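Local coordinates for protein UDP-N-acetylglucosamine 4,6-dehydratase (PDB 3PVZ) that binds NAD in a Rossmann-type domain and probably acts as a lyase that dehydrates UDP-N-acetylglucosamine, at residues A[36-41]-A[113-118]; A[61-66]-A[89-94]; A[123-128]-A[171-176]; A[161-166]-A[177-182]. All blocks are in the same frame, centred on the assembly; numbering follows the deposited sequence.

Contact 1. Residues A[36-41]-A[113-118]; sequences SRFLVL and YDYVLN
Leu39 presses its CB onto the centre of the Tyr113 ring, a CH-pi contact 3.5 Å from the ring centroid and 8° off the normal. With CG anti to its backbone N (chi1 175°), Leu39 also sets CD2 against CE2 and CD2 of that ring and reaches Val116 CG1 at 3.9 Å. On the other face of the sheet the rings of Phe38 and Tyr115 run alongside each other, planes 16° apart but slid so far that they barely overlap; Phe38 CE1 and Tyr115 CD2 meet at 3.6 Å, and Leu117 CD1 lies at the Phe38 ring edge. The two strands are parallel neighbours in the central sheet of the Rossmann fold, with helix 46-56 over the Phe38 face and helix 131-154 over the Leu41 and Asn118 face. Leu39 N donates to Tyr115 O, Leu117 N to Leu39 O, and Leu41 N to Leu117 O at 2.7 Å. At the start of the strands Arg37 O takes both Asp114 N and Tyr115 N. Asp114 OD2 accepts Arg37 N through its anti lone pair at 2.8 Å and Arg37 NE from above the carboxylate plane, while Arg37 NH1 reaches Asp114 OD1 at 2.9 Å, completing a side-on salt bridge.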
# COMPACT_ATOMS: atom_id res chain seq x y z
N SER A 36 0.28 29.30 -2.09
CA SER A 36 0.87 28.30 -2.98
C SER A 36 0.01 27.07 -3.09
O SER A 36 -0.92 26.78 -2.26
CB SER A 36 2.30 27.94 -2.54
OG SER A 36 3.03 29.11 -2.30
N ARG A 37 0.24 26.41 -4.21
CA ARG A 37 -0.38 25.17 -4.59
C ARG A 37 0.54 23.98 -4.39
O ARG A 37 1.69 23.99 -4.86
CB ARG A 37 -0.73 25.29 -6.05
CG ARG A 37 -1.69 26.48 -6.37
CD ARG A 37 -1.78 26.75 -7.84
NE ARG A 37 -0.49 27.22 -8.35
CZ ARG A 37 -0.23 27.48 -9.62
NH1 ARG A 37 0.95 27.96 -9.95
NH2 ARG A 37 -1.14 27.29 -10.56
N PHE A 38 0.04 22.92 -3.79
CA PHE A 38 0.83 21.75 -3.45
C PHE A 38 0.24 20.47 -3.98
O PHE A 38 -0.97 20.20 -3.83
CB PHE A 38 1.03 21.58 -1.93
CG PHE A 38 1.64 22.75 -1.24
CD1 PHE A 38 2.96 22.73 -0.86
CD2 PHE A 38 0.90 23.88 -0.98
CE1 PHE A 38 3.54 23.80 -0.22
CE2 PHE A 38 1.47 24.97 -0.38
CZ PHE A 38 2.78 24.94 0.01
N LEU A 39 1.13 19.61 -4.47
CA LEU A 39 0.84 18.25 -4.84
C LEU A 39 1.71 17.33 -3.95
O LEU A 39 2.89 17.47 -3.96
CB LEU A 39 1.20 18.06 -6.32
CG LEU A 39 1.06 16.64 -6.88
CD1 LEU A 39 -0.39 16.00 -6.56
CD2 LEU A 39 1.44 16.57 -8.33
N VAL A 40 1.11 16.37 -3.22
CA VAL A 40 1.86 15.43 -2.43
C VAL A 40 1.58 14.05 -2.93
O VAL A 40 0.47 13.51 -2.78
CB VAL A 40 1.46 15.52 -0.91
CG1 VAL A 40 2.33 14.60 -0.05
CG2 VAL A 40 1.59 16.98 -0.46
N LEU A 41 2.62 13.45 -3.47
CA LEU A 41 2.60 12.10 -3.95
C LEU A 41 3.06 11.15 -2.85
O LEU A 41 3.99 11.38 -2.16
CB LEU A 41 3.56 12.00 -5.13
CG LEU A 41 3.26 13.03 -6.20
CD1 LEU A 41 4.15 12.79 -7.40
CD2 LEU A 41 1.77 13.00 -6.59
N TYR A 113 0.77 23.26 -10.14
CA TYR A 113 1.22 23.25 -8.74
C TYR A 113 2.47 24.10 -8.62
O TYR A 113 3.16 24.29 -9.59
CB TYR A 113 1.54 21.85 -8.23
CG TYR A 113 0.37 20.93 -8.34
CD1 TYR A 113 -0.63 20.93 -7.39
CD2 TYR A 113 0.27 20.03 -9.36
CE1 TYR A 113 -1.71 20.08 -7.52
CE2 TYR A 113 -0.81 19.17 -9.48
CZ TYR A 113 -1.79 19.20 -8.56
OH TYR A 113 -2.88 18.32 -8.71
N ASP A 114 2.72 24.66 -7.45
CA ASP A 114 3.95 25.42 -7.22
C ASP A 114 5.00 24.48 -6.64
O ASP A 114 6.18 24.52 -7.05
CB ASP A 114 3.69 26.60 -6.31
CG ASP A 114 2.68 27.56 -6.89
OD1 ASP A 114 3.02 28.12 -7.95
OD2 ASP A 114 1.55 27.73 -6.29
N TYR A 115 4.55 23.56 -5.77
CA TYR A 115 5.42 22.69 -5.05
C TYR A 115 4.89 21.27 -5.18
O TYR A 115 3.71 20.99 -4.91
CB TYR A 115 5.49 23.05 -3.57
CG TYR A 115 6.08 24.42 -3.22
CD1 TYR A 115 7.43 24.60 -3.10
CD2 TYR A 115 5.24 25.51 -2.91
CE1 TYR A 115 7.98 25.83 -2.78
CE2 TYR A 115 5.75 26.71 -2.59
CZ TYR A 115 7.13 26.88 -2.53
OH TYR A 115 7.67 28.09 -2.23
N VAL A 116 5.77 20.37 -5.62
CA VAL A 116 5.43 18.97 -5.80
C VAL A 116 6.33 18.16 -4.86
O VAL A 116 7.52 18.31 -4.91
CB VAL A 116 5.58 18.53 -7.26
CG1 VAL A 116 5.25 17.03 -7.40
CG2 VAL A 116 4.67 19.42 -8.17
N LEU A 117 5.72 17.37 -3.96
CA LEU A 117 6.44 16.60 -2.95
C LEU A 117 6.19 15.11 -3.22
O LEU A 117 5.05 14.69 -3.38
CB LEU A 117 5.95 16.96 -1.54
CG LEU A 117 6.23 18.38 -1.03
CD1 LEU A 117 5.16 19.36 -1.56
CD2 LEU A 117 6.26 18.45 0.50
N ASN A 118 7.26 14.33 -3.36
CA ASN A 118 7.14 12.91 -3.63
C ASN A 118 7.65 12.10 -2.47
O ASN A 118 8.86 11.99 -2.27
CB ASN A 118 7.91 12.56 -4.90
CG ASN A 118 7.71 11.10 -5.38
OD1 ASN A 118 7.02 10.32 -4.77
ND2 ASN A 118 8.27 10.79 -6.53

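Contact 2. Residues A[61-66]-A[89-94]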
# COMPACT_ATOMS: atom_id res chain seq x y z
N GLN A 61 -3.46 27.23 -0.50
CA GLN A 61 -4.39 27.66 -1.55
C GLN A 61 -4.95 26.41 -2.21
O GLN A 61 -6.13 26.31 -2.55
CB GLN A 61 -3.67 28.53 -2.55
CG GLN A 61 -4.16 29.89 -2.89
CD GLN A 61 -3.22 30.48 -3.97
OE1 GLN A 61 -2.81 29.76 -4.78
NE2 GLN A 61 -2.85 31.75 -3.91
N LYS A 62 -4.08 25.44 -2.37
CA LYS A 62 -4.34 24.22 -3.14
C LYS A 62 -3.45 23.12 -2.54
O LYS A 62 -2.25 23.34 -2.34
CB LYS A 62 -4.04 24.42 -4.63
CG LYS A 62 -4.47 23.24 -5.48
CD LYS A 62 -4.21 23.45 -6.93
CE LYS A 62 -4.72 22.28 -7.80
NZ LYS A 62 -4.22 22.50 -9.20
N LEU A 63 -4.09 21.99 -2.22
CA LEU A 63 -3.43 20.81 -1.75
C LEU A 63 -4.08 19.54 -2.25
O LEU A 63 -5.20 19.17 -1.87
CB LEU A 63 -3.31 20.87 -0.23
CG LEU A 63 -2.88 19.58 0.50
CD1 LEU A 63 -1.49 19.25 -0.00
CD2 LEU A 63 -2.93 19.66 2.04
N HIS A 64 -3.37 18.86 -3.14
CA HIS A 64 -3.83 17.63 -3.75
C HIS A 64 -2.95 16.50 -3.29
O HIS A 64 -1.73 16.61 -3.35
CB HIS A 64 -3.81 17.71 -5.26
CG HIS A 64 -4.91 18.52 -5.85
ND1 HIS A 64 -5.15 18.57 -7.20
CD2 HIS A 64 -5.84 19.32 -5.27
CE1 HIS A 64 -6.20 19.35 -7.44
NE2 HIS A 64 -6.62 19.84 -6.28
N VAL A 65 -3.59 15.44 -2.76
CA VAL A 65 -2.90 14.27 -2.24
C VAL A 65 -3.14 13.06 -3.15
O VAL A 65 -4.26 12.78 -3.51
CB VAL A 65 -3.39 13.93 -0.80
CG1 VAL A 65 -2.48 12.94 -0.14
CG2 VAL A 65 -3.51 15.24 0.04
N VAL A 66 -2.10 12.34 -3.53
CA VAL A 66 -2.22 11.17 -4.41
C VAL A 66 -1.52 9.94 -3.85
O VAL A 66 -0.37 10.00 -3.47
CB VAL A 66 -1.61 11.49 -5.74
CG1 VAL A 66 -1.70 10.25 -6.75
CG2 VAL A 66 -2.32 12.71 -6.37
N GLY A 89 -9.59 26.56 0.63
CA GLY A 89 -8.79 26.24 -0.56
C GLY A 89 -9.09 24.87 -1.10
O GLY A 89 -10.01 24.20 -0.65
N ASP A 90 -8.34 24.50 -2.14
CA ASP A 90 -8.71 23.39 -2.97
C ASP A 90 -7.98 22.18 -2.42
O ASP A 90 -6.84 21.88 -2.86
CB ASP A 90 -8.30 23.76 -4.41
CG ASP A 90 -8.51 22.67 -5.41
OD1 ASP A 90 -9.12 21.63 -5.10
OD2 ASP A 90 -8.04 22.87 -6.57
N PHE A 91 -8.64 21.48 -1.49
CA PHE A 91 -8.13 20.25 -0.90
C PHE A 91 -8.85 19.03 -1.49
O PHE A 91 -10.07 18.91 -1.42
CB PHE A 91 -8.30 20.24 0.64
CG PHE A 91 -7.83 18.96 1.26
CD1 PHE A 91 -6.51 18.66 1.28
CD2 PHE A 91 -8.72 18.02 1.74
CE1 PHE A 91 -6.04 17.48 1.81
CE2 PHE A 91 -8.26 16.84 2.25
CZ PHE A 91 -6.90 16.57 2.29
N GLN A 92 -8.09 18.14 -2.12
CA GLN A 92 -8.65 16.93 -2.73
C GLN A 92 -7.64 15.79 -2.70
O GLN A 92 -6.44 15.99 -2.83
CB GLN A 92 -9.07 17.18 -4.17
CG GLN A 92 -10.09 18.30 -4.43
CD GLN A 92 -10.54 18.30 -5.89
OE1 GLN A 92 -11.20 17.35 -6.32
NE2 GLN A 92 -10.09 19.33 -6.69
N THR A 93 -8.19 14.58 -2.63
CA THR A 93 -7.41 13.38 -2.59
C THR A 93 -7.81 12.48 -3.77
O THR A 93 -8.93 12.46 -4.20
CB THR A 93 -7.65 12.66 -1.24
OG1 THR A 93 -8.99 12.19 -1.24
CG2 THR A 93 -7.46 13.64 -0.07
N PHE A 94 -6.86 11.68 -4.26
CA PHE A 94 -6.99 10.91 -5.48
C PHE A 94 -6.22 9.64 -5.24
O PHE A 94 -4.99 9.67 -5.08
CB PHE A 94 -6.30 11.67 -6.70
CG PHE A 94 -6.93 13.03 -7.02
CD1 PHE A 94 -8.01 13.13 -7.85
CD2 PHE A 94 -6.45 14.19 -6.42
CE1 PHE A 94 -8.63 14.34 -8.10
CE2 PHE A 94 -7.01 15.41 -6.66
CZ PHE A 94 -8.12 15.51 -7.52
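Backbone bonds join Gln61-Val66 to Gly89-Phe94 as parallel strands: Asp90 N gives to Gln61 O, Leu63 N to Asp90 O, Gln92 N to Leu63 O, Val65 N to Gln92 O and Phe94 N to Val65 O. They are the two strands of a beta-alpha-beta unit whose crossover is helix 70-83, at the edge of the Rossmann sheet. Apolar contacts cover the face of Leu63, Val65 and Phe91. Leu63 CG lies in plane at the edge of the Phe91 ring, Leu63 CD2 comes to 3.8 Å from Phe91 CD1, and Val65 CG2 meets Phe91 CE1 at 3.8 Å; helix 46-56 packs on Leu63, and Phe56 sets its ring edge-to-face with Phe91. The other face is largely polar and aromatic. There the His64 ring is held between Lys62 CE, 3.2 Å above one side, and Phe94 CE2, 3.7 Å above the opposite side, both offset toward the rim. His64 NE2 makes two weak bonds to the Asp90 carboxylate, the shorter to OD1 at 3.3 Å. Gln92, CG anti to its carbonyl carbon (chi1 -57°) and its chain extended, brings NE2 to the syn lone pair of Asp90 OD1 at 3.0 Å. The imidazole has a partner at each nitrogen, Tyr113 OH at ND1 and, more weakly, the Asp90 carboxylate at NE2, while the ammonium of Lys62 pairs with Asp110; the nearby Asp90 carboxylate would probably favour a proton on NE2.

Contact 3. Residues A[123-128]-A[171-176]. With NAD (nicotinamide-adenine-dinucleotide), chain E.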
# COMPACT_ATOMS: atom_id res chain seq x y z
N LYS A 123 10.06 0.62 -0.18
CA LYS A 123 11.13 0.88 0.77
C LYS A 123 11.66 -0.35 1.51
O LYS A 123 12.71 -0.23 2.13
CB LYS A 123 10.72 1.94 1.82
CG LYS A 123 9.59 1.48 2.77
CD LYS A 123 9.47 2.34 4.01
CE LYS A 123 8.26 1.89 4.87
NZ LYS A 123 8.07 2.82 6.06
N HIS A 124 10.97 -1.50 1.45
CA HIS A 124 11.39 -2.70 2.19
C HIS A 124 12.52 -3.43 1.50
O HIS A 124 12.42 -3.80 0.33
CB HIS A 124 10.21 -3.63 2.46
CG HIS A 124 9.30 -3.10 3.50
ND1 HIS A 124 9.53 -3.29 4.85
CD2 HIS A 124 8.22 -2.28 3.41
CE1 HIS A 124 8.62 -2.63 5.54
NE2 HIS A 124 7.80 -2.01 4.69
N VAL A 125 13.61 -3.60 2.23
CA VAL A 125 14.83 -4.23 1.71
C VAL A 125 14.52 -5.58 1.02
O VAL A 125 15.09 -5.90 -0.02
CB VAL A 125 15.88 -4.37 2.86
CG1 VAL A 125 17.02 -5.34 2.48
CG2 VAL A 125 16.39 -3.00 3.23
N ARG A 126 13.59 -6.32 1.60
CA ARG A 126 13.15 -7.62 1.10
C ARG A 126 12.43 -7.54 -0.24
O ARG A 126 12.21 -8.54 -0.89
CB ARG A 126 12.22 -8.26 2.14
CG ARG A 126 10.96 -7.41 2.47
CD ARG A 126 10.81 -7.17 3.99
NE ARG A 126 11.19 -5.82 4.41
CZ ARG A 126 12.43 -5.45 4.71
NH1 ARG A 126 13.42 -6.34 4.69
NH2 ARG A 126 12.70 -4.20 5.07
N SER A 127 12.06 -6.33 -0.67
CA SER A 127 11.44 -6.17 -1.97
C SER A 127 12.44 -6.52 -3.07
O SER A 127 12.11 -6.51 -4.25
CB SER A 127 10.84 -4.76 -2.14
OG SER A 127 9.66 -4.63 -1.34
N GLU A 128 13.66 -6.85 -2.67
CA GLU A 128 14.66 -7.45 -3.53
C GLU A 128 14.51 -8.91 -3.87
O GLU A 128 15.25 -9.39 -4.72
CB GLU A 128 16.00 -7.41 -2.79
CG GLU A 128 16.88 -6.35 -3.21
CD GLU A 128 18.19 -6.45 -2.46
OE1 GLU A 128 18.86 -7.51 -2.60
OE2 GLU A 128 18.52 -5.48 -1.76
N PRO A 171 25.67 2.24 -1.07
CA PRO A 171 24.58 1.34 -0.77
C PRO A 171 25.10 -0.06 -0.65
O PRO A 171 26.13 -0.39 -1.23
CB PRO A 171 23.65 1.46 -1.98
CG PRO A 171 24.56 1.83 -3.10
CD PRO A 171 25.62 2.72 -2.47
N VAL A 172 24.39 -0.86 0.13
CA VAL A 172 24.77 -2.24 0.41
C VAL A 172 23.70 -3.23 -0.09
O VAL A 172 23.98 -4.42 -0.23
CB VAL A 172 25.09 -2.42 1.93
CG1 VAL A 172 26.39 -1.69 2.30
CG2 VAL A 172 23.92 -1.91 2.83
N ASN A 173 22.51 -2.73 -0.40
CA ASN A 173 21.40 -3.55 -0.92
C ASN A 173 20.76 -2.86 -2.16
O ASN A 173 21.14 -1.74 -2.48
CB ASN A 173 20.41 -3.81 0.19
CG ASN A 173 19.93 -2.54 0.86
OD1 ASN A 173 19.72 -1.52 0.19
ND2 ASN A 173 19.73 -2.59 2.16
N MSE A 174 19.83 -3.51 -2.85
CA MSE A 174 19.26 -2.99 -4.11
C MSE A 174 18.34 -1.77 -3.89
O MSE A 174 18.18 -0.94 -4.78
CB MSE A 174 18.49 -4.07 -4.89
CG MSE A 174 19.30 -5.33 -5.24
SE MSE A 174 20.70 -4.86 -6.44
CE MSE A 174 19.64 -4.76 -8.10
N MSE A 175 17.71 -1.72 -2.73
CA MSE A 175 16.94 -0.57 -2.27
C MSE A 175 17.75 0.71 -2.35
O MSE A 175 17.37 1.68 -3.02
CB MSE A 175 16.55 -0.76 -0.81
CG MSE A 175 15.14 -0.96 -0.58
SE MSE A 175 14.31 0.71 -1.00
CE MSE A 175 15.19 1.69 0.48
N GLY A 176 18.87 0.70 -1.63
CA GLY A 176 19.75 1.83 -1.56
C GLY A 176 20.35 2.11 -2.90
O GLY A 176 20.52 3.26 -3.26
PA NAD E . 5.46 4.43 3.36
O1A NAD E . 5.44 2.99 2.96
O2A NAD E . 4.64 4.63 4.59
O5B NAD E . 4.63 5.33 2.35
C5B NAD E . 5.00 5.22 0.96
C4B NAD E . 3.73 5.66 0.23
O4B NAD E . 3.88 5.67 -1.17
C3B NAD E . 2.55 4.69 0.57
O3B NAD E . 1.42 5.39 1.05
C2B NAD E . 2.29 4.00 -0.79
O2B NAD E . 0.96 3.50 -0.94
C1B NAD E . 2.68 5.17 -1.71
N9A NAD E . 2.97 4.69 -3.06
C8A NAD E . 3.84 3.74 -3.41
N7A NAD E . 3.80 3.52 -4.69
C5A NAD E . 2.93 4.43 -5.22
C6A NAD E . 2.46 4.70 -6.50
N6A NAD E . 3.01 3.98 -7.53
N1A NAD E . 1.55 5.65 -6.70
C2A NAD E . 1.05 6.34 -5.67
N3A NAD E . 1.45 6.10 -4.45
C4A NAD E . 2.37 5.18 -4.19
O3 NAD E . 6.99 4.91 3.49
PN NAD E . 7.34 6.17 4.47
O1N NAD E . 7.79 5.65 5.83
O2N NAD E . 6.39 7.28 4.59
O5D NAD E . 8.79 6.60 3.79
C5D NAD E . 8.60 7.38 2.62
C4D NAD E . 9.97 7.72 2.02
O4D NAD E . 10.91 8.10 3.07
C3D NAD E . 10.58 6.45 1.37
O3D NAD E . 11.47 6.76 0.28
C2D NAD E . 11.46 5.88 2.49
O2D NAD E . 12.52 5.05 1.99
C1D NAD E . 12.01 7.16 3.12
N1N NAD E . 12.52 6.95 4.48
C2N NAD E . 11.66 6.53 5.42
C3N NAD E . 12.07 6.33 6.72
C7N NAD E . 11.14 5.84 7.76
O7N NAD E . 11.63 5.62 8.86
N7N NAD E . 9.84 5.60 7.53
C4N NAD E . 13.42 6.58 7.07
C5N NAD E . 14.27 7.03 6.07
C6N NAD E . 13.80 7.20 4.77
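The start of helix 174-189 is tied here to the loop that follows strand 115-118, a loop whose Lys123 belongs to the NAD site. Met174 N, an amide of the helix start, donates to Glu128 OE2 at 2.6 Å, meeting it from above the carboxylate plane rather than in it. The Glu128 chain crosses the Met174 side chain at about a right angle, with Glu128 CG 3.3 Å from Met174 CB. Asn173 is the N-cap: its OD1 accepts Gly176 N at 3.0 Å; a chi1 of 54°, with CG between the backbone N and the carbonyl carbon, turns the amide back over the first turn. Val125 CG2 touches Asn173 ND2 at 3.5 Å. Met175, a selenomethionine like Met174, bends at chi2 and chi3 so that SE and CE rest on the backbone of Lys123, SE 3.6 Å from Lys123 O. Lys123 itself runs extended beyond CG to the cofactor, where NZ gives a hydrogen bond to NAD O1N at 2.9 Å and another to Asp207 O. Glu70 of the second subunit accepts from the backbone N of both Lys123 and His124, so the loop also lies at the subunit interface. A carboxylate at the N-terminal end of a helix probably gains from the helix dipole, and the lysine ammonium would probably offset part of the pyrophosphate charge.

Contact 4. Residues A[161-166]-A[177-182]; sequences FCVSTD and ASKRIM. With NAD (nicotinamide-adenine-dinucleotide), chain E.
Lys179 CB and Thr165 CG2 meet at 3.7 Å where the loop after strand 159-163 lies over helix 174-189, within a beta-alpha-beta unit of the Rossmann fold. Their side chains slide past each other in opposite directions, Thr165 offering its methyl, which also comes to 3.8 Å from Arg180 N. The hydroxyl OG1 of Thr165 is instead bonded to Lys167 O. Lys179 leaves the helix with CG anti to its carbonyl carbon and bends at chi2 (-83°) and chi4 (79°), a course that carries NZ away from the methyl to the nicotinamide ribose. In the modelled conformer, one of two, Val163 CG2 lies 3.4 Å from NAD O3D. Met182, a selenomethionine, brings SE to 4.1 Å from Val163 O. No hydrogen bond links the two segments directly, so they are joined by van der Waals contact and through the cofactor. Asp166 OD1 lies 3.1 Å from NAD C6N on the nicotinamide ring, and the carboxylate is too far from the ammonium of Lys179 for a salt bridge. The lysine nitrogen grips both ribose hydroxyls, Lys179 NZ donating to NAD O2D at 2.6 Å and to NAD O3D.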
# COMPACT_ATOMS: atom_id res chain seq x y z
N PHE A 161 10.38 18.22 -4.44
CA PHE A 161 10.96 17.73 -3.22
C PHE A 161 10.79 16.23 -3.22
O PHE A 161 9.70 15.70 -3.52
CB PHE A 161 10.28 18.33 -1.98
CG PHE A 161 10.61 17.59 -0.73
CD1 PHE A 161 11.82 17.84 -0.06
CD2 PHE A 161 9.81 16.56 -0.29
CE1 PHE A 161 12.19 17.11 1.03
CE2 PHE A 161 10.17 15.84 0.84
CZ PHE A 161 11.38 16.12 1.50
N CYS A 162 11.86 15.55 -2.82
CA CYS A 162 11.73 14.13 -2.60
C CYS A 162 12.80 13.66 -1.61
O CYS A 162 13.56 14.46 -1.13
CB CYS A 162 11.83 13.38 -3.93
SG CYS A 162 13.36 13.63 -4.73
N VAL A 163 12.85 12.37 -1.33
CA VAL A 163 13.72 11.86 -0.27
C VAL A 163 15.08 11.49 -0.82
O VAL A 163 15.19 11.09 -1.97
CB VAL A 163 13.15 10.59 0.35
CG1 VAL A 163 11.70 10.80 0.72
CG2 VAL A 163 13.34 9.40 -0.62
N SER A 164 16.10 11.60 0.03
CA SER A 164 17.43 11.12 -0.30
C SER A 164 17.64 9.71 0.23
O SER A 164 16.85 9.22 1.05
CB SER A 164 18.49 12.03 0.30
OG SER A 164 18.89 12.99 -0.65
N THR A 165 18.73 9.09 -0.25
CA THR A 165 19.30 7.87 0.34
C THR A 165 19.44 8.05 1.84
O THR A 165 19.81 9.13 2.31
CB THR A 165 20.69 7.55 -0.25
OG1 THR A 165 21.51 8.72 -0.16
CG2 THR A 165 20.58 7.17 -1.73
N ASP A 166 19.10 7.02 2.61
CA ASP A 166 19.14 7.12 4.07
C ASP A 166 20.53 7.49 4.61
O ASP A 166 20.64 8.11 5.67
CB ASP A 166 18.70 5.80 4.73
CG ASP A 166 17.27 5.42 4.43
OD1 ASP A 166 16.54 6.16 3.74
OD2 ASP A 166 16.86 4.33 4.88
N ALA A 177 20.67 1.07 -3.66
CA ALA A 177 21.15 1.29 -5.03
C ALA A 177 20.05 1.99 -5.87
O ALA A 177 20.35 2.90 -6.66
CB ALA A 177 21.57 0.01 -5.66
N SER A 178 18.79 1.60 -5.67
CA SER A 178 17.71 2.20 -6.47
C SER A 178 17.60 3.67 -6.14
O SER A 178 17.50 4.47 -7.06
CB SER A 178 16.36 1.47 -6.35
OG SER A 178 15.70 1.80 -5.17
N LYS A 179 17.64 4.01 -4.85
CA LYS A 179 17.62 5.43 -4.43
C LYS A 179 18.90 6.14 -4.93
O LYS A 179 18.87 7.33 -5.24
CB LYS A 179 17.47 5.59 -2.91
CG LYS A 179 16.24 4.90 -2.23
CD LYS A 179 14.96 5.74 -2.33
CE LYS A 179 13.85 5.23 -1.35
NZ LYS A 179 14.06 5.67 0.05
N ARG A 180 20.02 5.44 -5.01
CA ARG A 180 21.24 6.06 -5.51
C ARG A 180 21.15 6.32 -7.01
O ARG A 180 21.64 7.33 -7.50
CB ARG A 180 22.46 5.18 -5.21
CG ARG A 180 23.75 5.73 -5.78
CD ARG A 180 24.15 7.08 -5.16
NE ARG A 180 25.31 7.59 -5.89
CZ ARG A 180 25.28 8.54 -6.83
NH1 ARG A 180 24.14 9.17 -7.14
NH2 ARG A 180 26.42 8.88 -7.42
N ILE A 181 20.52 5.41 -7.74
CA ILE A 181 20.33 5.60 -9.17
C ILE A 181 19.32 6.74 -9.38
O ILE A 181 19.51 7.60 -10.24
CB ILE A 181 19.88 4.30 -9.90
CG1 ILE A 181 21.00 3.27 -9.86
CG2 ILE A 181 19.46 4.59 -11.33
CD1 ILE A 181 20.54 1.84 -9.88
N MSE A 182 18.29 6.78 -8.56
CA MSE A 182 17.32 7.87 -8.62
C MSE A 182 17.97 9.26 -8.53
O MSE A 182 17.60 10.16 -9.28
CB MSE A 182 16.32 7.76 -7.48
CG MSE A 182 15.25 8.85 -7.53
SE MSE A 182 14.80 9.40 -5.73
CE MSE A 182 13.80 7.95 -5.31
PA NAD E . 5.46 4.43 3.36
O1A NAD E . 5.44 2.99 2.96
O2A NAD E . 4.64 4.63 4.59
O5B NAD E . 4.63 5.33 2.35
C5B NAD E . 5.00 5.22 0.96
C4B NAD E . 3.73 5.66 0.23
O4B NAD E . 3.88 5.67 -1.17
C3B NAD E . 2.55 4.69 0.57
O3B NAD E . 1.42 5.39 1.05
C2B NAD E . 2.29 4.00 -0.79
O2B NAD E . 0.96 3.50 -0.94
C1B NAD E . 2.68 5.17 -1.71
N9A NAD E . 2.97 4.69 -3.06
C8A NAD E . 3.84 3.74 -3.41
N7A NAD E . 3.80 3.52 -4.69
C5A NAD E . 2.93 4.43 -5.22
C6A NAD E . 2.46 4.70 -6.50
N6A NAD E . 3.01 3.98 -7.53
N1A NAD E . 1.55 5.65 -6.70
C2A NAD E . 1.05 6.34 -5.67
N3A NAD E . 1.45 6.10 -4.45
C4A NAD E . 2.37 5.18 -4.19
O3 NAD E . 6.99 4.91 3.49
PN NAD E . 7.34 6.17 4.47
O1N NAD E . 7.79 5.65 5.83
O2N NAD E . 6.39 7.28 4.59
O5D NAD E . 8.79 6.60 3.79
C5D NAD E . 8.60 7.38 2.62
C4D NAD E . 9.97 7.72 2.02
O4D NAD E . 10.91 8.10 3.07
C3D NAD E . 10.58 6.45 1.37
O3D NAD E . 11.47 6.76 0.28
C2D NAD E . 11.46 5.88 2.49
O2D NAD E . 12.52 5.05 1.99
C1D NAD E . 12.01 7.16 3.12
N1N NAD E . 12.52 6.95 4.48
C2N NAD E . 11.66 6.53 5.42
C3N NAD E . 12.07 6.33 6.72
C7N NAD E . 11.14 5.84 7.76
O7N NAD E . 11.63 5.62 8.86
N7N NAD E . 9.84 5.60 7.53
C4N NAD E . 13.42 6.58 7.07
C5N NAD E . 14.27 7.03 6.07
C6N NAD E . 13.80 7.20 4.77

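How the contacts relate
Contacts 1 and 2 are strand pairings of one sheet, contact 2 nested in the chain loop that contact 1 closes; they meet where strands 37-41 and 62-66 lie side by side. Contact 1 is buried, whereas contact 2 includes the edge strand and reaches the second subunit at Thr93. Contacts 3 and 4 are both partly buried; contact 3 also touches the second subunit, contact 4 does not. Contact 4 joins the sheet beside contact 1, strand 159-163 pairing with 115-118, and shares helix 174-189 with contact 3. Backbone bonds dominate the first two contacts; the last two depend on side chains, Lys123 of contact 3 reaching the pyrophosphate of NAD and Lys179 of contact 4 its nicotinamide ribose.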